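Long-range contact in putative exported protein (Bordetella pertussis Tohama I, PDB 2PFY), which binds pyroglutamic acid as an extracytoplasmic solute receptor and probably delivers it to a tripartite ATP-independent periplasmic (TRAP) transporter: residues Gly187-Asp201 and Arg249-Glu263. Numbering follows the deposited sequence.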
loop_
_atom_site.group_PDB
_atom_site.type_symbol
_atom_site.label_atom_id
_atom_site.label_comp_id
_atom_site.label_asym_id
_atom_site.label_seq_id
_atom_site.Cartn_x
_atom_site.Cartn_y
_atom_site.Cartn_z
ATOM N N GLY A 187 -9.135 -8.321 -1.244
ATOM C CA GLY A 187 -10.194 -9.227 -1.705
ATOM C C GLY A 187 -10.770 -10.090 -0.571
ATOM O O GLY A 187 -11.991 -10.247 -0.444
ATOM N N VAL A 188 -9.895 -10.668 0.248
ATOM C CA VAL A 188 -10.363 -11.432 1.417
ATOM C C VAL A 188 -10.880 -10.543 2.563
ATOM O O VAL A 188 -11.978 -10.796 3.084
ATOM C CB VAL A 188 -9.266 -12.478 1.907
ATOM C CG1 VAL A 188 -9.704 -13.268 3.195
ATOM C CG2 VAL A 188 -8.987 -13.471 0.763
ATOM N N ASP A 189 -10.095 -9.517 2.959
ATOM C CA ASP A 189 -10.538 -8.499 3.958
ATOM C C ASP A 189 -11.994 -8.072 3.692
ATOM O O ASP A 189 -12.829 -8.014 4.617
ATOM C CB ASP A 189 -9.689 -7.208 3.900
ATOM C CG ASP A 189 -8.199 -7.413 4.235
ATOM O OD1 ASP A 189 -7.788 -8.444 4.827
ATOM O OD2 ASP A 189 -7.420 -6.469 3.913
ATOM N N SER A 190 -12.306 -7.765 2.426
ATOM C CA SER A 190 -13.611 -7.198 2.130
ATOM C C SER A 190 -14.572 -8.245 1.574
ATOM O O SER A 190 -15.677 -7.883 1.185
ATOM C CB SER A 190 -13.505 -6.036 1.124
ATOM O OG SER A 190 -13.025 -6.569 -0.087
ATOM N N GLN A 191 -14.159 -9.517 1.591
ATOM C CA GLN A 191 -14.987 -10.631 1.079
ATOM C C GLN A 191 -15.558 -10.276 -0.292
ATOM O O GLN A 191 -16.770 -10.199 -0.462
ATOM C CB GLN A 191 -16.052 -11.014 2.112
ATOM C CG GLN A 191 -15.337 -11.449 3.411
ATOM C CD GLN A 191 -16.179 -11.353 4.630
ATOM O OE1 GLN A 191 -17.396 -11.295 4.534
ATOM N NE2 GLN A 191 -15.535 -11.337 5.814
ATOM N N ALA A 192 -14.652 -10.008 -1.234
ATOM C CA ALA A 192 -14.999 -9.418 -2.536
ATOM C C ALA A 192 -15.824 -10.368 -3.390
ATOM O O ALA A 192 -16.573 -9.919 -4.306
ATOM C CB ALA A 192 -13.765 -8.992 -3.290
ATOM N N TRP A 193 -15.742 -11.660 -3.090
ATOM C CA TRP A 193 -16.615 -12.624 -3.808
ATOM C C TRP A 193 -18.108 -12.278 -3.718
ATOM O O TRP A 193 -18.885 -12.770 -4.543
ATOM C CB TRP A 193 -16.405 -14.053 -3.325
ATOM C CG TRP A 193 -16.435 -14.217 -1.788
ATOM C CD1 TRP A 193 -17.536 -14.412 -1.003
ATOM C CD2 TRP A 193 -15.300 -14.183 -0.908
ATOM N NE1 TRP A 193 -17.152 -14.532 0.322
ATOM C CE2 TRP A 193 -15.779 -14.392 0.399
ATOM C CE3 TRP A 193 -13.914 -14.024 -1.112
ATOM C CZ2 TRP A 193 -14.925 -14.432 1.519
ATOM C CZ3 TRP A 193 -13.055 -14.057 0.006
ATOM C CH2 TRP A 193 -13.575 -14.262 1.305
ATOM N N ASP A 194 -18.516 -11.440 -2.762
ATOM C CA ASP A 194 -19.934 -11.018 -2.672
ATOM C C ASP A 194 -20.313 -9.984 -3.735
ATOM O O ASP A 194 -21.499 -9.761 -3.988
ATOM C CB ASP A 194 -20.273 -10.452 -1.292
ATOM C CG ASP A 194 -20.317 -11.516 -0.209
ATOM O OD1 ASP A 194 -20.504 -12.696 -0.516
ATOM O OD2 ASP A 194 -20.190 -11.171 0.969
ATOM N N TYR A 195 -19.322 -9.359 -4.365
ATOM C CA TYR A 195 -19.615 -8.264 -5.277
ATOM C C TYR A 195 -18.910 -8.258 -6.620
ATOM O O TYR A 195 -19.322 -7.522 -7.537
ATOM C CB TYR A 195 -19.534 -6.897 -4.537
ATOM C CG TYR A 195 -18.217 -6.584 -3.859
ATOM C CD1 TYR A 195 -17.121 -6.155 -4.605
ATOM C CD2 TYR A 195 -18.059 -6.716 -2.459
ATOM C CE1 TYR A 195 -15.892 -5.837 -3.992
ATOM C CE2 TYR A 195 -16.832 -6.374 -1.833
ATOM C CZ TYR A 195 -15.763 -5.932 -2.608
ATOM O OH TYR A 195 -14.535 -5.639 -2.029
ATOM N N VAL A 196 -17.863 -9.076 -6.767
ATOM C CA VAL A 196 -17.223 -9.293 -8.062
ATOM C C VAL A 196 -17.106 -10.784 -8.321
ATOM O O VAL A 196 -17.273 -11.579 -7.392
ATOM C CB VAL A 196 -15.807 -8.658 -8.183
ATOM C CG1 VAL A 196 -15.914 -7.252 -8.744
ATOM C CG2 VAL A 196 -15.008 -8.735 -6.818
ATOM N N LYS A 197 -16.820 -11.165 -9.570
ATOM C CA LYS A 197 -16.780 -12.586 -9.933
ATOM C C LYS A 197 -15.459 -13.119 -10.457
ATOM O O LYS A 197 -15.174 -14.307 -10.309
ATOM C CB LYS A 197 -17.880 -12.909 -10.960
ATOM C CG LYS A 197 -19.159 -13.414 -10.319
ATOM C CD LYS A 197 -19.859 -12.309 -9.503
ATOM C CE LYS A 197 -20.388 -12.854 -8.151
ATOM N NZ LYS A 197 -20.694 -11.790 -7.141
ATOM N N TYR A 198 -14.685 -12.274 -11.121
ATOM C CA TYR A 198 -13.416 -12.702 -11.741
ATOM C C TYR A 198 -12.239 -12.004 -11.094
ATOM O O TYR A 198 -12.288 -10.806 -10.904
ATOM C CB TYR A 198 -13.415 -12.370 -13.249
ATOM C CG TYR A 198 -14.513 -13.115 -13.957
ATOM C CD1 TYR A 198 -14.285 -14.376 -14.510
ATOM C CD2 TYR A 198 -15.798 -12.598 -14.007
ATOM C CE1 TYR A 198 -15.321 -15.084 -15.129
ATOM C CE2 TYR A 198 -16.846 -13.305 -14.642
ATOM C CZ TYR A 198 -16.597 -14.538 -15.188
ATOM O OH TYR A 198 -17.651 -15.219 -15.815
ATOM N N TYR A 199 -11.186 -12.758 -10.790
ATOM C CA TYR A 199 -9.926 -12.180 -10.313
ATOM C C TYR A 199 -8.833 -12.610 -11.273
ATOM O O TYR A 199 -8.722 -13.802 -11.588
ATOM C CB TYR A 199 -9.625 -12.668 -8.869
ATOM C CG TYR A 199 -8.240 -12.307 -8.417
ATOM C CD1 TYR A 199 -7.957 -11.012 -7.967
ATOM C CD2 TYR A 199 -7.191 -13.247 -8.455
ATOM C CE1 TYR A 199 -6.675 -10.664 -7.549
ATOM C CE2 TYR A 199 -5.896 -12.887 -8.061
ATOM C CZ TYR A 199 -5.663 -11.591 -7.600
ATOM O OH TYR A 199 -4.390 -11.213 -7.213
ATOM N N TYR A 200 -8.036 -11.665 -11.753
ATOM C CA TYR A 200 -6.931 -11.955 -12.652
ATOM C C TYR A 200 -5.660 -11.634 -11.879
ATOM O O TYR A 200 -5.513 -10.505 -11.385
ATOM C CB TYR A 200 -7.021 -11.105 -13.972
ATOM C CG TYR A 200 -8.298 -11.419 -14.749
ATOM C CD1 TYR A 200 -8.344 -12.500 -15.640
ATOM C CD2 TYR A 200 -9.479 -10.705 -14.509
ATOM C CE1 TYR A 200 -9.525 -12.834 -16.287
ATOM C CE2 TYR A 200 -10.642 -11.023 -15.137
ATOM C CZ TYR A 200 -10.664 -12.083 -16.037
ATOM O OH TYR A 200 -11.846 -12.398 -16.662
ATOM N N ASP A 201 -4.764 -12.623 -11.793
ATOM C CA ASP A 201 -3.527 -12.553 -11.016
ATOM C C ASP A 201 -2.513 -11.721 -11.820
ATOM O O ASP A 201 -1.546 -12.247 -12.377
ATOM C CB ASP A 201 -3.029 -13.999 -10.741
ATOM C CG ASP A 201 -1.809 -14.064 -9.787
ATOM O OD1 ASP A 201 -1.316 -13.007 -9.333
ATOM O OD2 ASP A 201 -1.337 -15.195 -9.476
ATOM N N ARG A 249 -0.584 -16.731 -1.678
ATOM C CA ARG A 249 -1.308 -17.880 -2.253
ATOM C C ARG A 249 -2.530 -18.260 -1.468
ATOM O O ARG A 249 -3.557 -18.481 -2.092
ATOM C CB ARG A 249 -0.448 -19.156 -2.449
ATOM C CG ARG A 249 0.615 -19.080 -3.516
ATOM C CD ARG A 249 0.131 -18.334 -4.760
ATOM N NE ARG A 249 -0.909 -18.995 -5.558
ATOM C CZ ARG A 249 -1.498 -18.386 -6.595
ATOM N NH1 ARG A 249 -1.155 -17.130 -6.914
ATOM N NH2 ARG A 249 -2.414 -19.011 -7.323
ATOM N N GLU A 250 -2.438 -18.320 -0.124
ATOM C CA GLU A 250 -3.597 -18.670 0.719
ATOM C C GLU A 250 -4.745 -17.714 0.507
ATOM O O GLU A 250 -5.929 -18.129 0.527
ATOM C CB GLU A 250 -3.315 -18.683 2.224
ATOM C CG GLU A 250 -1.884 -18.716 2.605
ATOM C CD GLU A 250 -1.611 -19.560 3.854
ATOM O OE1 GLU A 250 -2.481 -19.574 4.774
ATOM O OE2 GLU A 250 -0.532 -20.208 3.896
ATOM N N LEU A 251 -4.413 -16.428 0.355
ATOM C CA LEU A 251 -5.447 -15.418 0.112
ATOM C C LEU A 251 -6.091 -15.615 -1.269
ATOM O O LEU A 251 -7.287 -15.503 -1.421
ATOM C CB LEU A 251 -4.847 -14.000 0.255
ATOM C CG LEU A 251 -4.413 -13.696 1.706
ATOM C CD1 LEU A 251 -3.526 -12.412 1.725
ATOM C CD2 LEU A 251 -5.578 -13.499 2.656
ATOM N N THR A 252 -5.278 -15.917 -2.262
ATOM C CA THR A 252 -5.776 -16.166 -3.625
ATOM C C THR A 252 -6.646 -17.432 -3.640
ATOM O O THR A 252 -7.739 -17.412 -4.208
ATOM C CB THR A 252 -4.605 -16.292 -4.600
ATOM O OG1 THR A 252 -3.790 -15.137 -4.429
ATOM C CG2 THR A 252 -5.093 -16.333 -6.080
ATOM N N ASP A 253 -6.197 -18.495 -2.964
ATOM C CA ASP A 253 -7.012 -19.739 -2.844
ATOM C C ASP A 253 -8.348 -19.431 -2.169
ATOM O O ASP A 253 -9.383 -20.007 -2.540
ATOM C CB ASP A 253 -6.289 -20.825 -2.038
ATOM C CG ASP A 253 -5.017 -21.357 -2.719
ATOM O OD1 ASP A 253 -4.911 -21.413 -3.967
ATOM O OD2 ASP A 253 -4.094 -21.779 -1.980
ATOM N N THR A 254 -8.337 -18.517 -1.183
ATOM C CA THR A 254 -9.567 -18.127 -0.488
ATOM C C THR A 254 -10.629 -17.519 -1.431
ATOM O O THR A 254 -11.826 -17.823 -1.297
ATOM C CB THR A 254 -9.283 -17.186 0.723
ATOM O OG1 THR A 254 -8.449 -17.870 1.657
ATOM C CG2 THR A 254 -10.599 -16.780 1.453
ATOM N N LEU A 255 -10.196 -16.649 -2.343
ATOM C CA LEU A 255 -11.088 -16.050 -3.338
ATOM C C LEU A 255 -11.776 -17.166 -4.139
ATOM O O LEU A 255 -12.993 -17.138 -4.294
ATOM C CB LEU A 255 -10.266 -15.167 -4.305
ATOM C CG LEU A 255 -9.499 -13.987 -3.655
ATOM C CD1 LEU A 255 -8.750 -13.255 -4.743
ATOM C CD2 LEU A 255 -10.449 -12.998 -2.881
ATOM N N ALA A 256 -10.981 -18.134 -4.613
ATOM C CA ALA A 256 -11.481 -19.260 -5.425
ATOM C C ALA A 256 -12.377 -20.190 -4.650
ATOM O O ALA A 256 -13.421 -20.618 -5.176
ATOM C CB ALA A 256 -10.331 -20.050 -6.096
ATOM N N ARG A 257 -12.021 -20.480 -3.397
ATOM C CA ARG A 257 -12.869 -21.354 -2.541
ATOM C C ARG A 257 -14.253 -20.742 -2.373
ATOM O O ARG A 257 -15.282 -21.456 -2.318
ATOM C CB ARG A 257 -12.199 -21.607 -1.187
ATOM C CG ARG A 257 -13.007 -22.436 -0.205
ATOM C CD ARG A 257 -12.140 -22.907 0.969
ATOM N NE ARG A 257 -11.588 -21.802 1.741
ATOM C CZ ARG A 257 -10.346 -21.303 1.657
ATOM N NH1 ARG A 257 -9.404 -21.779 0.796
ATOM N NH2 ARG A 257 -10.040 -20.289 2.470
ATOM N N ASN A 258 -14.294 -19.415 -2.295
ATOM C CA ASN A 258 -15.555 -18.702 -2.153
ATOM C C ASN A 258 -16.287 -18.385 -3.451
ATOM O O ASN A 258 -17.216 -17.575 -3.451
ATOM C CB ASN A 258 -15.322 -17.443 -1.316
ATOM C CG ASN A 258 -15.144 -17.796 0.140
ATOM O OD1 ASN A 258 -16.122 -18.140 0.800
ATOM N ND2 ASN A 258 -13.889 -17.827 0.614
ATOM N N GLY A 259 -15.841 -19.025 -4.534
ATOM C CA GLY A 259 -16.530 -19.057 -5.831
ATOM C C GLY A 259 -16.103 -18.040 -6.892
ATOM O O GLY A 259 -16.716 -17.974 -7.974
HETATM N N MSE A 260 -15.083 -17.226 -6.610
HETATM C CA MSE A 260 -14.517 -16.372 -7.670
HETATM C C MSE A 260 -13.818 -17.238 -8.702
HETATM O O MSE A 260 -13.198 -18.257 -8.375
HETATM C CB MSE A 260 -13.509 -15.339 -7.116
HETATM C CG MSE A 260 -14.135 -14.353 -6.195
HETATM SE SE MSE A 260 -13.069 -12.680 -6.107
HETATM C CE MSE A 260 -13.405 -12.000 -7.937
ATOM N N SER A 261 -13.912 -16.833 -9.961
ATOM C CA SER A 261 -13.042 -17.416 -10.934
ATOM C C SER A 261 -11.675 -16.781 -10.706
ATOM O O SER A 261 -11.545 -15.562 -10.698
ATOM C CB SER A 261 -13.588 -17.158 -12.347
ATOM O OG SER A 261 -12.591 -17.465 -13.293
ATOM N N VAL A 262 -10.657 -17.589 -10.462
ATOM C CA VAL A 262 -9.296 -17.046 -10.338
ATOM C C VAL A 262 -8.520 -17.455 -11.563
ATOM O O VAL A 262 -8.407 -18.647 -11.849
ATOM C CB VAL A 262 -8.575 -17.494 -9.021
ATOM C CG1 VAL A 262 -7.067 -17.193 -9.079
ATOM C CG2 VAL A 262 -9.220 -16.785 -7.831
ATOM N N GLU A 263 -7.996 -16.466 -12.281
ATOM C CA GLU A 263 -7.289 -16.714 -13.537
ATOM C C GLU A 263 -5.921 -16.055 -13.646
ATOM O O GLU A 263 -5.671 -15.025 -13.004
ATOM C CB GLU A 263 -8.198 -16.306 -14.700
ATOM C CG GLU A 263 -9.238 -17.396 -14.977
ATOM C CD GLU A 263 -10.151 -17.057 -16.090
ATOM O OE1 GLU A 263 -10.968 -16.141 -15.922
ATOM O OE2 GLU A 263 -10.057 -17.710 -17.144
HETATM O O HOH W 1 -2.813 -13.295 -6.439
HETATM O O HOH W 2 -11.028 -14.890 -13.521
HETATM O O HOH W 3 -11.971 -14.767 -17.874
HETATM O O HOH W 4 -2.925 -17.493 -10.291
#
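Parallel pairing of strand 198-201 with strand 261-263 forms one margin of a mixed four-stranded sheet, and the end of helix 223-257 packs over one side of that pair. Four backbone hydrogen bonds join the two segments, the first from just before strand 198-201: Ser261 N to Lys197 O, Tyr199 N to Ser261 O, Glu263 N to Tyr199 O and Asp201 N to Glu263 O, each 2.8 Å. Tyr199 faces the helix, its CG anti to the backbone N (chi1 170°), which lays the ring under Leu255; CD1 of Leu255 stands 4.0 Å from the centroid of the Tyr199 ring, a CH-pi contact, while Val262 CG1 meets the ring edge. The buried hydroxyl of Tyr199 is satisfied by a water that also donates to Thr252 OG1, itself bonded to Thr248 O. In this periplasmic-binding-protein fold, the neighbouring helix 184-189 carries the pocket residue Thr186 next to Gly187. Leu255 CD2 lies 3.7 Å from Gly187 C and against the edge of the Trp193 ring; glycine, lacking a side chain, admits the methyl this closely. The Asn258 amide stacks on one indole face, 9° from parallel, and Asn258 CB makes a CH-pi contact 3.4 Å from the centroid of the five-membered ring of Trp193; Asn258 ND2 donates to Thr254 O (2.8 Å), which helps fix the amide's rotation. Gly259, at positive phi, closes the helix in a Schellman motif and turns the chain into the strand. The long, unbranched methionine chain of Met260, present as selenomethionine, bends at chi3 (69°), so that CE reaches Tyr198 C (3.4 Å) and Val196 CG2. Following Tyr200, Asp201 OD2 forms a salt bridge with Arg249 NH1 (3.2 Å) from the helix, NH1 lying above the carboxylate plane.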